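Local coordinates for large terminase protein (Enterobacteria phage P22, PDB 4DKW) that drives ATP-powered translocation of viral DNA into empty capsids and cuts the genome to start and end packaging, this chain being its C-terminal nuclease domain, at residues V59-E64 with D170-A175; Q69-G72 with W77-K80; F8-E13 with L135-R140. All coordinates share one frame; numbering follows the deposited sequence.

Contact 1 of 3, residues V59-E64 with D170-A175; sequences VWKKSE and DDVLDA. With MG (magnesium ion), chain E; SO4 (sulfate ion), chain G.
The carboxylate of Asp-171 is divided between a metal ion and Lys-61, its two oxygens serving different partners. OD1 binds the magnesium ion at 2.3 Å, and Asp-33 and two waters supply further ligands; both aspartates are established catalytic metal ligands of the nuclease. OD2 of Asp-171 faces the lysine instead, but at 3.8 Å from NZ of Lys-61 this is a long salt bridge, more an electrostatic neighbour than a firm bond. The strongest polar partner of that ammonium is Glu-153, which also accepts from the backbone N of Val-172 and of Leu-173 and so ties the lysine to the first turn of the helix. Lys-61 reaches this place with its whole chain extended, CG anti to the backbone N (chi1 178°), and crosses the Asp-171 side chain at about a right angle. Its positive charge would probably offset part of the negative charge gathered round the metal. The aliphatic part of the lysine packs as well, CD lying 3.9 Å from CG2 of Val-172. That same methyl meets CG1 of Val-59 at 3.7 Å, the two valines approaching tip to tip. Further along the chain, OG of Ser-63 hydrogen-bonds O3 of a sulfate ion at 3.0 Å; the ion is probably from the crystallisation liquor. In this RNase H-like fold, the axes of strand 59-62 and helix 171-175 approach to 9.5 Å, with their N-to-C directions 135° apart; strand 40-48 lies beside both parent elements, 53-62 and 171-181, and helix 148-156 contributes Pro-149, Phe-150 and Glu-153.

Contact 2 of 3, residues Q69-G72 with W77-K80; sequences QAWG and WANK
Trp-71 sets the CH2-CZ2 edge of its indole against the amide oxygen and CA of Asn-79. The closest pair is CH2 of Trp-71 with OD1 of Asn-79 at 3.5 Å, and CZ2 of the indole follows at 3.8 Å from the same oxygen. OD1 lies at the ring edge, in the plane of the indole, while the amide itself is turned steeply, its plane 75° from that of the ring. The indole edge also runs close to the Asn-79 backbone, with CH2 of Trp-71 3.8 Å from CA of Asn-79. Two helical turns separate Trp-71 from Ala-78; with CG anti to the backbone N (chi1 179°), the far end of the indole comes nearer to 77-80 than the start of its side chain does. Contact with Ala-78 is looser: CZ3 of Trp-71 is 4.5 Å from the CB methyl. Asn-79 is the first residue to leave helical geometry, which places the tryptophan beside the C-terminal end of helix 67-78. Phe-109 meets Trp-71 edge-to-face and also touches Ala-78, so an aromatic from a loop packs on the same patch. The indole NE1 is 6.1 Å from OD1 of Asn-79, so the oxygen faces ring carbons, not the N-H. Aromatic C-H groups are weakly positive at their rim, and an amide oxygen in the ring plane is consistent with a mild electrostatic attraction added to van der Waals packing.

Contact 3 of 3, residues F8-E13 with L135-R140; sequences FQIPEE and LMLEGR
One face of the Phe-8 ring carries the terminal methyl of Met-136, while the ring also meets that of Phe-154 with the two planes only about 5° apart. CE of Met-136 stands 3.9 Å from the Phe-8 ring centroid and 14° off the ring normal, a CH-pi contact. The sulfur lies obliquely instead, 34° off the normal, with SD of Met-136 3.7 Å from CD1 of Phe-8, and it adds a Met-aromatic contact to the CH-pi contact of the methyl. Met-136 is extended beyond CG, which carries CE past the sulfur and over the ring, and the two side chains cross at about a right angle. A second flat group, the guanidinium of Arg-140, has CD2 of Leu-135 over one face and OE1 of Glu-138 at its edge, NE and NH2 both bonding that one oxygen. Across the contact, CD1 of Ile-10 rests against two helix residues, 3.6 Å from CB of Met-136 and 3.7 Å from CD2 of Leu-137. The helix ends just beyond in a Schellman motif, where Gly-139 takes positive phi and Arg-140 N bonds Leu-135 O at 2.7 Å. The N-terminal segment is thereby packed on the end of helix 125-137; Ile-15 of helix 12-15 touches both Ile-10 and Met-136, Phe-154 of helix 148-156 adjoins Phe-8 and Met-136, and Phe-141 of strand 141-144 backs the methionine.

How the contacts relate
Contacts 1 and 2 share one neighbourhood, since strand 53-62 leads into helix 67-78 and CH2 of Trp-60 touches CA of Ala-70 at 3.6 Å. Contact 1, partly buried, lies nearest the chain's centre and joins charges and a metal to a valine pair. Contact 2, also partly buried, is short-range packing within one helix and its exit, around an aromatic edge and an amide oxygen. Contact 3 lies farthest from the centre yet is a buried contact: what crosses it is apolar, a sulfur and a ring among alkyl groups, while its salt bridge stays within 135-140. Its centre is about 29 Å from that of contact 2, across the chain's centre, while helix 148-156 borders contacts 1 and 3.

Contact 1 of 3, residues V59-E64 with D170-A175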
loop_
_atom_site.group_PDB
_atom_site.type_symbol
_atom_site.label_atom_id
_atom_site.label_comp_id
_atom_site.label_asym_id
_atom_site.label_seq_id
_atom_site.Cartn_x
_atom_site.Cartn_y
_atom_site.Cartn_z
ATOM N N VAL A 59 4.229 5.589 5.598
ATOM C CA VAL A 59 4.404 5.754 4.157
ATOM C C VAL A 59 5.793 6.288 3.846
ATOM O O VAL A 59 6.245 7.253 4.465
ATOM C CB VAL A 59 3.369 6.727 3.566
ATOM C CG1 VAL A 59 3.802 7.197 2.197
ATOM C CG2 VAL A 59 1.990 6.073 3.504
ATOM N N TRP A 60 6.469 5.649 2.894
ATOM C CA TRP A 60 7.750 6.124 2.396
ATOM C C TRP A 60 7.725 6.037 0.875
ATOM O O TRP A 60 7.377 5.003 0.307
ATOM C CB TRP A 60 8.901 5.302 2.981
ATOM C CG TRP A 60 10.276 5.678 2.463
ATOM C CD1 TRP A 60 11.064 6.714 2.886
ATOM C CD2 TRP A 60 11.027 4.997 1.441
ATOM N NE1 TRP A 60 12.253 6.724 2.184
ATOM C CE2 TRP A 60 12.254 5.680 1.295
ATOM C CE3 TRP A 60 10.776 3.878 0.631
ATOM C CZ2 TRP A 60 13.223 5.287 0.372
ATOM C CZ3 TRP A 60 11.739 3.488 -0.284
ATOM C CH2 TRP A 60 12.950 4.192 -0.405
ATOM N N LYS A 61 8.073 7.135 0.217
ATOM C CA LYS A 61 8.037 7.202 -1.238
ATOM C C LYS A 61 9.287 7.903 -1.752
ATOM O O LYS A 61 9.615 9.002 -1.292
ATOM C CB LYS A 61 6.791 7.967 -1.679
ATOM C CG LYS A 61 6.658 8.161 -3.175
ATOM C CD LYS A 61 5.359 8.882 -3.504
ATOM C CE LYS A 61 5.247 9.145 -4.996
ATOM N NZ LYS A 61 3.906 9.659 -5.344
ATOM N N LYS A 62 9.990 7.272 -2.694
ATOM C CA LYS A 62 11.243 7.833 -3.187
ATOM C C LYS A 62 11.683 7.282 -4.542
ATOM O O LYS A 62 11.599 6.077 -4.793
ATOM C CB LYS A 62 12.369 7.642 -2.162
ATOM C CG LYS A 62 13.287 8.853 -2.050
ATOM C CD LYS A 62 14.493 8.575 -1.190
ATOM C CE LYS A 62 15.277 9.848 -0.931
ATOM N NZ LYS A 62 15.779 10.481 -2.185
ATOM N N SER A 63 12.150 8.180 -5.409
ATOM C CA SER A 63 12.723 7.807 -6.703
ATOM C C SER A 63 14.188 7.409 -6.567
ATOM O O SER A 63 14.891 7.865 -5.666
ATOM C CB SER A 63 12.623 8.965 -7.701
ATOM O OG SER A 63 11.281 9.297 -8.004
ATOM N N GLU A 64 14.637 6.559 -7.481
ATOM C CA GLU A 64 16.052 6.219 -7.619
ATOM C C GLU A 64 16.719 5.753 -6.327
ATOM O O GLU A 64 17.812 6.204 -5.980
ATOM C CB GLU A 64 16.823 7.382 -8.244
ATOM C CG GLU A 64 16.353 7.716 -9.652
ATOM C CD GLU A 64 16.983 8.978 -10.202
ATOM O OE1 GLU A 64 17.674 9.685 -9.437
ATOM O OE2 GLU A 64 16.784 9.260 -11.403
ATOM N N ASP A 170 0.644 7.242 -8.355
ATOM C CA ASP A 170 -0.193 6.244 -7.707
ATOM C C ASP A 170 0.586 5.111 -7.058
ATOM O O ASP A 170 0.057 4.026 -6.863
ATOM C CB ASP A 170 -1.217 5.688 -8.701
ATOM C CG ASP A 170 -0.575 4.992 -9.881
ATOM O OD1 ASP A 170 0.660 5.047 -10.005
ATOM O OD2 ASP A 170 -1.314 4.391 -10.696
ATOM N N ASP A 171 1.837 5.380 -6.703
ATOM C CA ASP A 171 2.702 4.379 -6.082
ATOM C C ASP A 171 2.300 4.017 -4.643
ATOM O O ASP A 171 2.213 2.836 -4.312
ATOM C CB ASP A 171 4.148 4.854 -6.143
ATOM C CG ASP A 171 4.505 5.419 -7.512
ATOM O OD1 ASP A 171 4.600 4.621 -8.486
ATOM O OD2 ASP A 171 4.666 6.656 -7.613
ATOM N N VAL A 172 2.076 5.025 -3.798
ATOM C CA VAL A 172 1.533 4.821 -2.452
ATOM C C VAL A 172 0.123 4.206 -2.509
ATOM O O VAL A 172 -0.206 3.315 -1.719
ATOM C CB VAL A 172 1.523 6.138 -1.630
ATOM C CG1 VAL A 172 0.787 5.957 -0.286
ATOM C CG2 VAL A 172 2.951 6.623 -1.400
ATOM N N LEU A 173 -0.691 4.659 -3.460
ATOM C CA LEU A 173 -2.039 4.125 -3.640
ATOM C C LEU A 173 -1.991 2.641 -4.010
ATOM O O LEU A 173 -2.697 1.821 -3.422
ATOM C CB LEU A 173 -2.811 4.929 -4.695
ATOM C CG LEU A 173 -3.144 6.374 -4.295
ATOM C CD1 LEU A 173 -3.737 7.145 -5.466
ATOM C CD2 LEU A 173 -4.102 6.406 -3.104
ATOM N N ASP A 174 -1.136 2.296 -4.965
ATOM C CA ASP A 174 -0.966 0.903 -5.354
ATOM C C ASP A 174 -0.515 0.033 -4.188
ATOM O O ASP A 174 -1.118 -1.010 -3.907
ATOM C CB ASP A 174 0.040 0.781 -6.497
ATOM C CG ASP A 174 -0.535 1.209 -7.828
ATOM O OD1 ASP A 174 -1.764 1.419 -7.919
ATOM O OD2 ASP A 174 0.248 1.318 -8.790
ATOM N N ALA A 175 0.555 0.458 -3.524
ATOM C CA ALA A 175 1.059 -0.236 -2.339
ATOM C C ALA A 175 -0.036 -0.435 -1.287
ATOM O O ALA A 175 -0.204 -1.535 -0.766
ATOM C CB ALA A 175 2.244 0.514 -1.743
HETATM MG MG MG E . 4.460 2.488 -9.384
HETATM S S SO4 G . 9.731 11.807 -4.940
HETATM O O1 SO4 G . 8.289 11.637 -5.090
HETATM O O2 SO4 G . 10.052 12.006 -3.530
HETATM O O3 SO4 G . 10.415 10.617 -5.432
HETATM O O4 SO4 G . 10.166 12.969 -5.706
HETATM O O HOH W 1 4.659 0.581 -9.936
HETATM O O HOH W 2 4.796 3.711 -11.125
#

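Contact 2 of 3, residues Q69-G72 with W77-K80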
loop_
_atom_site.group_PDB
_atom_site.type_symbol
_atom_site.label_atom_id
_atom_site.label_comp_id
_atom_site.label_asym_id
_atom_site.label_seq_id
_atom_site.Cartn_x
_atom_site.Cartn_y
_atom_site.Cartn_z
ATOM N N GLN A 69 18.742 0.727 0.096
ATOM C CA GLN A 69 18.401 2.064 0.564
ATOM C C GLN A 69 16.986 2.129 1.133
ATOM O O GLN A 69 16.750 2.824 2.122
ATOM C CB GLN A 69 18.558 3.101 -0.545
ATOM C CG GLN A 69 19.987 3.268 -1.043
ATOM C CD GLN A 69 20.081 4.249 -2.193
ATOM O OE1 GLN A 69 19.893 3.882 -3.354
ATOM N NE2 GLN A 69 20.364 5.507 -1.878
ATOM N N ALA A 70 16.049 1.419 0.505
ATOM C CA ALA A 70 14.683 1.368 1.008
ATOM C C ALA A 70 14.676 0.786 2.419
ATOM O O ALA A 70 14.106 1.371 3.341
ATOM C CB ALA A 70 13.797 0.544 0.082
ATOM N N TRP A 71 15.345 -0.349 2.582
ATOM C CA TRP A 71 15.461 -1.009 3.880
ATOM C C TRP A 71 16.079 -0.107 4.944
ATOM O O TRP A 71 15.610 -0.069 6.073
ATOM C CB TRP A 71 16.264 -2.308 3.757
ATOM C CG TRP A 71 16.443 -3.028 5.067
ATOM C CD1 TRP A 71 17.602 -3.148 5.787
ATOM C CD2 TRP A 71 15.433 -3.719 5.818
ATOM N NE1 TRP A 71 17.374 -3.877 6.934
ATOM C CE2 TRP A 71 16.054 -4.236 6.976
ATOM C CE3 TRP A 71 14.068 -3.953 5.620
ATOM C CZ2 TRP A 71 15.350 -4.967 7.935
ATOM C CZ3 TRP A 71 13.373 -4.683 6.573
ATOM C CH2 TRP A 71 14.015 -5.184 7.712
ATOM N N GLY A 72 17.126 0.624 4.584
ATOM C CA GLY A 72 17.710 1.580 5.509
ATOM C C GLY A 72 16.755 2.691 5.917
ATOM O O GLY A 72 16.821 3.199 7.035
ATOM N N TRP A 77 10.345 0.516 11.212
ATOM C CA TRP A 77 8.955 0.061 11.284
ATOM C C TRP A 77 8.636 -1.172 10.419
ATOM O O TRP A 77 7.687 -1.916 10.710
ATOM C CB TRP A 77 7.947 1.209 11.035
ATOM C CG TRP A 77 8.195 2.097 9.833
ATOM C CD1 TRP A 77 8.930 3.252 9.804
ATOM C CD2 TRP A 77 7.676 1.924 8.501
ATOM N NE1 TRP A 77 8.912 3.795 8.538
ATOM C CE2 TRP A 77 8.148 3.004 7.723
ATOM C CE3 TRP A 77 6.863 0.961 7.889
ATOM C CZ2 TRP A 77 7.831 3.144 6.370
ATOM C CZ3 TRP A 77 6.551 1.106 6.544
ATOM C CH2 TRP A 77 7.038 2.184 5.800
ATOM N N ALA A 78 9.432 -1.395 9.374
ATOM C CA ALA A 78 9.180 -2.485 8.433
ATOM C C ALA A 78 9.728 -3.835 8.902
ATOM O O ALA A 78 9.366 -4.872 8.362
ATOM C CB ALA A 78 9.739 -2.134 7.059
ATOM N N ASN A 79 10.607 -3.817 9.900
ATOM C CA ASN A 79 11.273 -5.031 10.362
ATOM C C ASN A 79 10.303 -6.138 10.785
ATOM O O ASN A 79 9.431 -5.917 11.626
ATOM C CB ASN A 79 12.235 -4.698 11.505
ATOM C CG ASN A 79 13.184 -5.831 11.816
ATOM O OD1 ASN A 79 13.584 -6.588 10.934
ATOM N ND2 ASN A 79 13.550 -5.953 13.081
ATOM N N LYS A 80 10.467 -7.314 10.177
ATOM C CA LYS A 80 9.686 -8.523 10.476
ATOM C C LYS A 80 8.226 -8.502 10.008
ATOM O O LYS A 80 7.495 -9.470 10.214
ATOM C CB LYS A 80 9.773 -8.896 11.965
ATOM C CG LYS A 80 11.049 -9.604 12.356
ATOM C CD LYS A 80 11.781 -8.849 13.453
ATOM C CE LYS A 80 10.893 -8.608 14.665
ATOM N NZ LYS A 80 11.608 -7.901 15.770
#

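Contact 3 of 3, residues F8-E13 with L135-R140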
loop_
_atom_site.group_PDB
_atom_site.type_symbol
_atom_site.label_atom_id
_atom_site.label_comp_id
_atom_site.label_asym_id
_atom_site.label_seq_id
_atom_site.Cartn_x
_atom_site.Cartn_y
_atom_site.Cartn_z
ATOM N N PHE A 8 -11.579 9.334 -5.873
ATOM C CA PHE A 8 -12.054 9.434 -4.492
ATOM C C PHE A 8 -12.614 10.839 -4.224
ATOM O O PHE A 8 -11.885 11.753 -3.835
ATOM C CB PHE A 8 -10.931 9.102 -3.494
ATOM C CG PHE A 8 -10.350 7.711 -3.654
ATOM C CD1 PHE A 8 -11.119 6.582 -3.384
ATOM C CD2 PHE A 8 -9.030 7.534 -4.048
ATOM C CE1 PHE A 8 -10.594 5.310 -3.528
ATOM C CE2 PHE A 8 -8.496 6.262 -4.184
ATOM C CZ PHE A 8 -9.282 5.151 -3.927
ATOM N N GLN A 9 -13.910 11.020 -4.453
ATOM C CA GLN A 9 -14.535 12.310 -4.184
ATOM C C GLN A 9 -15.002 12.394 -2.737
ATOM O O GLN A 9 -16.199 12.453 -2.442
ATOM C CB GLN A 9 -15.675 12.588 -5.160
ATOM C CG GLN A 9 -15.174 13.046 -6.513
ATOM C CD GLN A 9 -16.287 13.382 -7.472
ATOM O OE1 GLN A 9 -17.441 13.030 -7.242
ATOM N NE2 GLN A 9 -15.946 14.065 -8.562
ATOM N N ILE A 10 -14.018 12.404 -1.846
ATOM C CA ILE A 10 -14.228 12.325 -0.418
ATOM C C ILE A 10 -13.325 13.383 0.201
ATOM O O ILE A 10 -12.167 13.518 -0.195
ATOM C CB ILE A 10 -13.878 10.901 0.094
ATOM C CG1 ILE A 10 -14.748 9.861 -0.621
ATOM C CG2 ILE A 10 -14.054 10.798 1.594
ATOM C CD1 ILE A 10 -14.438 8.443 -0.276
ATOM N N PRO A 11 -13.859 14.169 1.144
ATOM C CA PRO A 11 -13.027 15.151 1.852
ATOM C C PRO A 11 -11.871 14.469 2.582
ATOM O O PRO A 11 -12.126 13.563 3.377
ATOM C CB PRO A 11 -14.003 15.768 2.865
ATOM C CG PRO A 11 -15.360 15.525 2.281
ATOM C CD PRO A 11 -15.270 14.221 1.564
ATOM N N GLU A 12 -10.637 14.895 2.311
ATOM C CA GLU A 12 -9.438 14.361 2.980
ATOM C C GLU A 12 -9.558 14.257 4.488
ATOM O O GLU A 12 -9.070 13.315 5.101
ATOM C CB GLU A 12 -8.252 15.269 2.724
ATOM C CG GLU A 12 -7.789 15.280 1.328
ATOM C CD GLU A 12 -6.650 16.239 1.157
ATOM O OE1 GLU A 12 -6.576 16.843 0.076
ATOM O OE2 GLU A 12 -5.833 16.393 2.100
ATOM N N GLU A 13 -10.198 15.250 5.084
ATOM C CA GLU A 13 -10.285 15.324 6.526
ATOM C C GLU A 13 -11.144 14.216 7.119
ATOM O O GLU A 13 -10.953 13.845 8.278
ATOM C CB GLU A 13 -10.761 16.725 6.957
ATOM C CG GLU A 13 -10.010 17.286 8.214
ATOM C CD GLU A 13 -8.505 17.543 7.964
ATOM O OE1 GLU A 13 -7.893 16.928 7.060
ATOM O OE2 GLU A 13 -7.918 18.348 8.707
ATOM N N LEU A 135 -14.920 1.661 2.265
ATOM C CA LEU A 135 -14.324 1.744 3.601
ATOM C C LEU A 135 -14.160 3.193 4.023
ATOM O O LEU A 135 -14.460 3.546 5.158
ATOM C CB LEU A 135 -12.982 1.012 3.666
ATOM C CG LEU A 135 -13.002 -0.508 3.439
ATOM C CD1 LEU A 135 -11.583 -1.063 3.337
ATOM C CD2 LEU A 135 -13.753 -1.179 4.569
ATOM N N MET A 136 -13.684 4.031 3.107
ATOM C CA MET A 136 -13.550 5.467 3.376
ATOM C C MET A 136 -14.876 6.097 3.762
ATOM O O MET A 136 -14.947 6.846 4.738
ATOM C CB MET A 136 -12.980 6.206 2.162
ATOM C CG MET A 136 -11.562 5.812 1.818
ATOM S SD MET A 136 -11.064 6.602 0.300
ATOM C CE MET A 136 -9.427 5.894 0.082
ATOM N N LEU A 137 -15.916 5.789 2.991
ATOM C CA LEU A 137 -17.245 6.364 3.185
ATOM C C LEU A 137 -17.879 5.897 4.495
ATOM O O LEU A 137 -18.590 6.647 5.158
ATOM C CB LEU A 137 -18.140 6.009 1.989
ATOM C CG LEU A 137 -17.760 6.699 0.682
ATOM C CD1 LEU A 137 -18.559 6.103 -0.463
ATOM C CD2 LEU A 137 -17.966 8.213 0.803
ATOM N N GLU A 138 -17.603 4.656 4.867
ATOM C CA GLU A 138 -18.150 4.078 6.097
ATOM C C GLU A 138 -17.346 4.471 7.330
ATOM O O GLU A 138 -17.680 4.082 8.445
ATOM C CB GLU A 138 -18.205 2.549 5.981
ATOM C CG GLU A 138 -19.093 2.069 4.847
ATOM C CD GLU A 138 -19.133 0.560 4.718
ATOM O OE1 GLU A 138 -18.809 -0.129 5.706
ATOM O OE2 GLU A 138 -19.518 0.058 3.636
ATOM N N GLY A 139 -16.275 5.230 7.131
ATOM C CA GLY A 139 -15.417 5.633 8.235
ATOM C C GLY A 139 -14.463 4.531 8.701
ATOM O O GLY A 139 -13.972 4.550 9.840
ATOM N N ARG A 140 -14.177 3.575 7.821
ATOM C CA ARG A 140 -13.368 2.412 8.195
ATOM C C ARG A 140 -12.021 2.345 7.500
ATOM O O ARG A 140 -11.372 1.298 7.506
ATOM C CB ARG A 140 -14.159 1.123 7.974
ATOM C CG ARG A 140 -15.439 1.094 8.815
ATOM C CD ARG A 140 -16.004 -0.311 9.015
ATOM N NE ARG A 140 -16.602 -0.853 7.799
ATOM C CZ ARG A 140 -16.122 -1.896 7.125
ATOM N NH1 ARG A 140 -15.035 -2.515 7.553
ATOM N NH2 ARG A 140 -16.738 -2.330 6.029
#